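Local coordinates for uncharacterized protein (Bacteroides ovatus, PDB 4E6F) that is of unknown function but belongs to the DUF4468 family, whose domain has a TBP-like fold, at residues K7-P19 / K143-D157. Residues are numbered along the deposited sequence; the frame is centred on the assembly and turned at random.
Sequences KKDDTRYLVGAVP and KLVRGLAKWRRKTVD. With NO3 (nitrate ion), chain C.
The carbonyl oxygen of Tyr13 is gripped side-on by Arg152, whose NE lies 2.8 Å from Tyr13 O in the carbonyl plane while NH2 reaches the same oxygen from above that plane. In this TBP-like fold the N-terminal loop 7-19, ahead of the strands, is thereby fastened to helix 149-169. Arginine suits the place because its flat donor edge serves two peptide oxygens: NH2 also makes a weak bond to Leu14 O, and NH1 turns away to Asp133. Val18 CG2 packs over one face of this guanidinium.

The next residue, Arg153, clasps Asp10 with two nitrogens, NE to OD1 at 2.7 Å and nearly straight (176°), NH2 to OD2 at 2.8 Å. Its CG, anti to the carbonyl carbon (chi1 -74°), sits over the centre of the Tyr13 ring in a CH-pi contact, while Arg12 CG lies against the opposite face, toward its rim. Were Arg153 replaced by an alanine, the Asp10 carboxylate would probably lose its charged mate and the ring the CG packed over its centre. Lys8 NZ approaches Arg153 NH1 where a nitrate, probably from the crystallisation liquor, is held by Lys154 NZ and more weakly by Arg153 NH1, and is likely to ease the closeness of the two positive charges.

Val156 supplies a branched apolar surface: CB meets the ring edge at Tyr13 CD1, and CG1 lies over the Arg12 guanidinium, which pairs with Asp160. Beyond the ring, Tyr13 OH donates to the syn lone pair of Asp157 OD1, 2.6 Å away.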
loop_
_atom_site.group_PDB
_atom_site.type_symbol
_atom_site.label_atom_id
_atom_site.label_comp_id
_atom_site.label_asym_id
_atom_site.label_seq_id
_atom_site.Cartn_x
_atom_site.Cartn_y
_atom_site.Cartn_z
ATOM N N LYS A 7 18.216 -18.769 2.022
ATOM C CA LYS A 7 17.180 -19.584 1.395
ATOM C C LYS A 7 16.119 -18.690 0.735
ATOM O O LYS A 7 15.900 -18.807 -0.476
ATOM C CB LYS A 7 16.537 -20.544 2.413
ATOM N N LYS A 8 15.481 -17.784 1.521
ATOM C CA LYS A 8 14.455 -16.857 1.028
ATOM C C LYS A 8 15.033 -15.895 -0.008
ATOM O O LYS A 8 16.096 -15.303 0.223
ATOM C CB LYS A 8 13.828 -16.044 2.178
ATOM C CG LYS A 8 12.826 -16.801 3.034
ATOM C CD LYS A 8 12.216 -15.874 4.081
ATOM C CE LYS A 8 11.310 -16.601 5.043
ATOM N NZ LYS A 8 10.804 -15.698 6.113
ATOM N N ASP A 9 14.341 -15.755 -1.154
ATOM C CA ASP A 9 14.738 -14.828 -2.204
ATOM C C ASP A 9 14.090 -13.477 -1.882
ATOM O O ASP A 9 12.879 -13.296 -2.074
ATOM C CB ASP A 9 14.333 -15.352 -3.595
ATOM C CG ASP A 9 14.753 -14.459 -4.749
ATOM O OD1 ASP A 9 15.502 -13.482 -4.509
ATOM O OD2 ASP A 9 14.339 -14.740 -5.897
ATOM N N ASP A 10 14.895 -12.554 -1.339
ATOM C CA ASP A 10 14.413 -11.235 -0.910
ATOM C C ASP A 10 14.764 -10.113 -1.896
ATOM O O ASP A 10 14.660 -8.935 -1.545
ATOM C CB ASP A 10 14.988 -10.923 0.483
ATOM C CG ASP A 10 14.259 -11.630 1.607
ATOM O OD1 ASP A 10 13.054 -11.956 1.429
ATOM O OD2 ASP A 10 14.867 -11.822 2.671
ATOM N N THR A 11 15.118 -10.469 -3.147
ATOM C CA THR A 11 15.472 -9.525 -4.207
ATOM C C THR A 11 14.472 -8.342 -4.289
ATOM O O THR A 11 14.889 -7.195 -4.406
ATOM C CB THR A 11 15.514 -10.286 -5.558
ATOM O OG1 THR A 11 16.510 -11.311 -5.482
ATOM C CG2 THR A 11 15.787 -9.379 -6.747
ATOM N N ARG A 12 13.165 -8.630 -4.208
ATOM C CA ARG A 12 12.095 -7.638 -4.330
ATOM C C ARG A 12 12.202 -6.531 -3.274
ATOM O O ARG A 12 11.839 -5.391 -3.537
ATOM C CB ARG A 12 10.714 -8.350 -4.158
ATOM C CG ARG A 12 9.483 -7.427 -3.907
ATOM C CD ARG A 12 9.167 -6.716 -5.186
ATOM N NE ARG A 12 8.166 -5.652 -5.085
ATOM C CZ ARG A 12 8.442 -4.354 -5.036
ATOM N NH1 ARG A 12 9.694 -3.940 -4.884
ATOM N NH2 ARG A 12 7.467 -3.461 -5.112
ATOM N N TYR A 13 12.691 -6.878 -2.088
ATOM C CA TYR A 13 12.626 -6.009 -0.907
ATOM C C TYR A 13 13.865 -5.141 -0.635
ATOM O O TYR A 13 13.927 -4.467 0.403
ATOM C CB TYR A 13 12.347 -6.909 0.308
ATOM C CG TYR A 13 11.167 -7.830 0.076
ATOM C CD1 TYR A 13 9.875 -7.325 -0.060
ATOM C CD2 TYR A 13 11.347 -9.209 -0.047
ATOM C CE1 TYR A 13 8.789 -8.167 -0.287
ATOM C CE2 TYR A 13 10.266 -10.061 -0.268
ATOM C CZ TYR A 13 8.995 -9.533 -0.437
ATOM O OH TYR A 13 7.935 -10.393 -0.641
ATOM N N LEU A 14 14.815 -5.110 -1.551
ATOM C CA LEU A 14 16.054 -4.396 -1.299
ATOM C C LEU A 14 15.981 -2.930 -1.817
ATOM O O LEU A 14 14.975 -2.267 -1.583
ATOM C CB LEU A 14 17.259 -5.208 -1.826
ATOM C CG LEU A 14 17.290 -6.660 -1.308
ATOM C CD1 LEU A 14 18.468 -7.437 -1.894
ATOM C CD2 LEU A 14 17.333 -6.724 0.230
ATOM N N VAL A 15 17.048 -2.412 -2.447
ATOM C CA VAL A 15 17.167 -1.041 -2.957
ATOM C C VAL A 15 15.864 -0.592 -3.698
ATOM O O VAL A 15 15.400 -1.311 -4.586
ATOM C CB VAL A 15 18.408 -0.968 -3.902
ATOM C CG1 VAL A 15 18.510 0.383 -4.596
ATOM C CG2 VAL A 15 19.700 -1.275 -3.141
ATOM N N GLY A 16 15.276 0.527 -3.267
ATOM C CA GLY A 16 14.083 1.105 -3.890
ATOM C C GLY A 16 12.724 0.512 -3.539
ATOM O O GLY A 16 11.698 1.025 -4.002
ATOM N N ALA A 17 12.681 -0.575 -2.736
ATOM C CA ALA A 17 11.400 -1.214 -2.414
ATOM C C ALA A 17 10.502 -0.351 -1.525
ATOM O O ALA A 17 9.284 -0.547 -1.538
ATOM C CB ALA A 17 11.650 -2.546 -1.737
ATOM N N VAL A 18 11.090 0.556 -0.715
ATOM C CA VAL A 18 10.319 1.399 0.212
ATOM C C VAL A 18 10.636 2.870 -0.133
ATOM O O VAL A 18 11.599 3.442 0.396
ATOM C CB VAL A 18 10.627 1.060 1.701
ATOM C CG1 VAL A 18 9.869 2.000 2.651
ATOM C CG2 VAL A 18 10.296 -0.402 2.015
ATOM N N PRO A 19 9.883 3.480 -1.063
ATOM C CA PRO A 19 10.223 4.838 -1.478
ATOM C C PRO A 19 9.895 5.867 -0.420
ATOM O O PRO A 19 8.932 5.715 0.345
ATOM C CB PRO A 19 9.358 5.064 -2.736
ATOM C CG PRO A 19 8.877 3.688 -3.159
ATOM C CD PRO A 19 8.751 2.950 -1.846
ATOM N N LYS A 143 20.706 -7.371 2.350
ATOM C CA LYS A 143 19.809 -8.198 3.122
ATOM C C LYS A 143 18.896 -7.327 3.924
ATOM O O LYS A 143 19.267 -6.222 4.313
ATOM C CB LYS A 143 20.584 -9.108 4.103
ATOM C CG LYS A 143 21.370 -10.258 3.478
ATOM C CD LYS A 143 22.093 -11.069 4.578
ATOM C CE LYS A 143 22.897 -12.231 4.012
ATOM N NZ LYS A 143 23.808 -12.838 5.039
ATOM N N LEU A 144 17.742 -7.873 4.240
ATOM C CA LEU A 144 16.825 -7.286 5.193
ATOM C C LEU A 144 17.376 -7.468 6.602
ATOM O O LEU A 144 17.864 -8.560 6.928
ATOM C CB LEU A 144 15.476 -8.006 5.085
ATOM C CG LEU A 144 14.686 -7.736 3.814
ATOM C CD1 LEU A 144 13.498 -8.677 3.724
ATOM C CD2 LEU A 144 14.162 -6.291 3.806
ATOM N N VAL A 145 17.274 -6.427 7.451
ATOM C CA VAL A 145 17.633 -6.543 8.880
ATOM C C VAL A 145 16.684 -7.601 9.435
ATOM O O VAL A 145 15.475 -7.477 9.244
ATOM C CB VAL A 145 17.534 -5.167 9.600
ATOM C CG1 VAL A 145 17.644 -5.325 11.116
ATOM C CG2 VAL A 145 18.602 -4.200 9.097
ATOM N N ARG A 146 17.217 -8.687 10.040
ATOM C CA ARG A 146 16.350 -9.818 10.360
ATOM C C ARG A 146 15.145 -9.488 11.230
ATOM O O ARG A 146 14.070 -10.013 10.937
ATOM C CB ARG A 146 17.105 -11.010 10.926
ATOM C CG ARG A 146 17.956 -10.684 12.098
ATOM C CD ARG A 146 18.925 -11.820 12.374
ATOM N NE ARG A 146 19.781 -11.511 13.518
ATOM C CZ ARG A 146 20.844 -10.717 13.456
ATOM N NH1 ARG A 146 21.212 -10.173 12.292
ATOM N NH2 ARG A 146 21.564 -10.485 14.542
ATOM N N GLY A 147 15.306 -8.634 12.244
ATOM C CA GLY A 147 14.218 -8.259 13.140
ATOM C C GLY A 147 13.143 -7.414 12.476
ATOM O O GLY A 147 11.994 -7.390 12.929
ATOM N N LEU A 148 13.492 -6.719 11.383
ATOM C CA LEU A 148 12.526 -5.854 10.685
ATOM C C LEU A 148 11.994 -6.480 9.402
ATOM O O LEU A 148 11.112 -5.903 8.750
ATOM C CB LEU A 148 13.174 -4.482 10.371
ATOM C CG LEU A 148 13.401 -3.626 11.655
ATOM C CD1 LEU A 148 14.243 -2.406 11.392
ATOM C CD2 LEU A 148 12.089 -3.179 12.240
ATOM N N ALA A 149 12.523 -7.658 9.027
ATOM C CA ALA A 149 12.179 -8.268 7.750
ATOM C C ALA A 149 10.689 -8.518 7.578
ATOM O O ALA A 149 10.168 -8.225 6.505
ATOM C CB ALA A 149 12.955 -9.558 7.554
ATOM N N LYS A 150 9.999 -9.034 8.597
ATOM C CA LYS A 150 8.566 -9.324 8.456
ATOM C C LYS A 150 7.785 -8.050 8.164
ATOM O O LYS A 150 6.855 -8.076 7.367
ATOM C CB LYS A 150 8.001 -10.056 9.685
ATOM C CG LYS A 150 7.939 -9.237 10.982
ATOM C CD LYS A 150 7.542 -10.159 12.138
ATOM C CE LYS A 150 7.272 -9.325 13.374
ATOM N NZ LYS A 150 7.022 -10.185 14.582
ATOM N N TRP A 151 8.177 -6.933 8.791
ATOM C CA TRP A 151 7.532 -5.643 8.583
ATOM C C TRP A 151 7.727 -5.146 7.156
ATOM O O TRP A 151 6.763 -4.741 6.505
ATOM C CB TRP A 151 8.112 -4.614 9.565
ATOM C CG TRP A 151 7.881 -5.002 10.992
ATOM C CD1 TRP A 151 8.711 -5.730 11.793
ATOM C CD2 TRP A 151 6.698 -4.757 11.753
ATOM N NE1 TRP A 151 8.129 -5.926 13.025
ATOM C CE2 TRP A 151 6.888 -5.339 13.026
ATOM C CE3 TRP A 151 5.514 -4.046 11.508
ATOM C CZ2 TRP A 151 5.918 -5.257 14.040
ATOM C CZ3 TRP A 151 4.551 -3.971 12.498
ATOM C CH2 TRP A 151 4.750 -4.583 13.748
ATOM N N ARG A 152 8.970 -5.175 6.676
ATOM C CA ARG A 152 9.271 -4.663 5.345
ATOM C C ARG A 152 8.687 -5.582 4.250
ATOM O O ARG A 152 8.051 -5.085 3.308
ATOM C CB ARG A 152 10.776 -4.484 5.186
ATOM C CG ARG A 152 11.157 -3.958 3.792
ATOM C CD ARG A 152 12.438 -3.147 3.860
ATOM N NE ARG A 152 12.997 -2.859 2.527
ATOM C CZ ARG A 152 13.609 -1.725 2.203
ATOM N NH1 ARG A 152 13.627 -0.705 3.051
ATOM N NH2 ARG A 152 14.153 -1.579 1.003
ATOM N N ARG A 153 8.881 -6.915 4.363
ATOM C CA ARG A 153 8.301 -7.806 3.358
ATOM C C ARG A 153 6.785 -7.661 3.258
ATOM O O ARG A 153 6.247 -7.569 2.148
ATOM C CB ARG A 153 8.582 -9.279 3.697
ATOM C CG ARG A 153 9.996 -9.727 3.462
ATOM C CD ARG A 153 10.059 -11.254 3.437
ATOM N NE ARG A 153 11.430 -11.722 3.628
ATOM C CZ ARG A 153 11.957 -12.103 4.793
ATOM N NH1 ARG A 153 11.212 -12.137 5.894
ATOM N NH2 ARG A 153 13.224 -12.489 4.857
ATOM N N LYS A 154 6.089 -7.764 4.401
ATOM C CA LYS A 154 4.629 -7.788 4.357
ATOM C C LYS A 154 4.055 -6.437 3.938
ATOM O O LYS A 154 3.002 -6.425 3.289
ATOM C CB LYS A 154 4.034 -8.307 5.678
ATOM C CG LYS A 154 4.413 -9.776 5.962
ATOM C CD LYS A 154 3.949 -10.743 4.891
ATOM C CE LYS A 154 4.106 -12.192 5.294
ATOM N NZ LYS A 154 5.421 -12.762 4.884
ATOM N N THR A 155 4.741 -5.317 4.251
ATOM C CA THR A 155 4.220 -4.011 3.809
ATOM C C THR A 155 4.440 -3.849 2.292
ATOM O O THR A 155 3.542 -3.387 1.578
ATOM C CB THR A 155 4.827 -2.839 4.591
ATOM O OG1 THR A 155 4.634 -3.089 5.989
ATOM C CG2 THR A 155 4.160 -1.492 4.219
ATOM N N VAL A 156 5.620 -4.240 1.795
ATOM C CA VAL A 156 5.886 -4.193 0.346
ATOM C C VAL A 156 4.870 -5.108 -0.383
ATOM O O VAL A 156 4.312 -4.693 -1.409
ATOM C CB VAL A 156 7.368 -4.550 0.005
ATOM C CG1 VAL A 156 7.566 -4.758 -1.513
ATOM C CG2 VAL A 156 8.323 -3.469 0.522
ATOM N N ASP A 157 4.622 -6.336 0.132
ATOM C CA ASP A 157 3.636 -7.241 -0.487
ATOM C C ASP A 157 2.249 -6.599 -0.497
ATOM O O ASP A 157 1.520 -6.744 -1.483
ATOM C CB ASP A 157 3.561 -8.589 0.242
ATOM C CG ASP A 157 4.820 -9.433 0.128
ATOM O OD1 ASP A 157 5.707 -9.076 -0.678
ATOM O OD2 ASP A 157 4.921 -10.448 0.860
HETATM N N NO3 C . 7.848 -12.589 7.265
HETATM O O1 NO3 C . 8.827 -12.892 7.929
HETATM O O2 NO3 C . 7.915 -12.232 6.110
HETATM O O3 NO3 C . 6.654 -12.635 7.853
HETATM O O HOH W 1 12.156 -13.439 8.209
HETATM O O HOH W 2 17.216 -10.620 3.134
#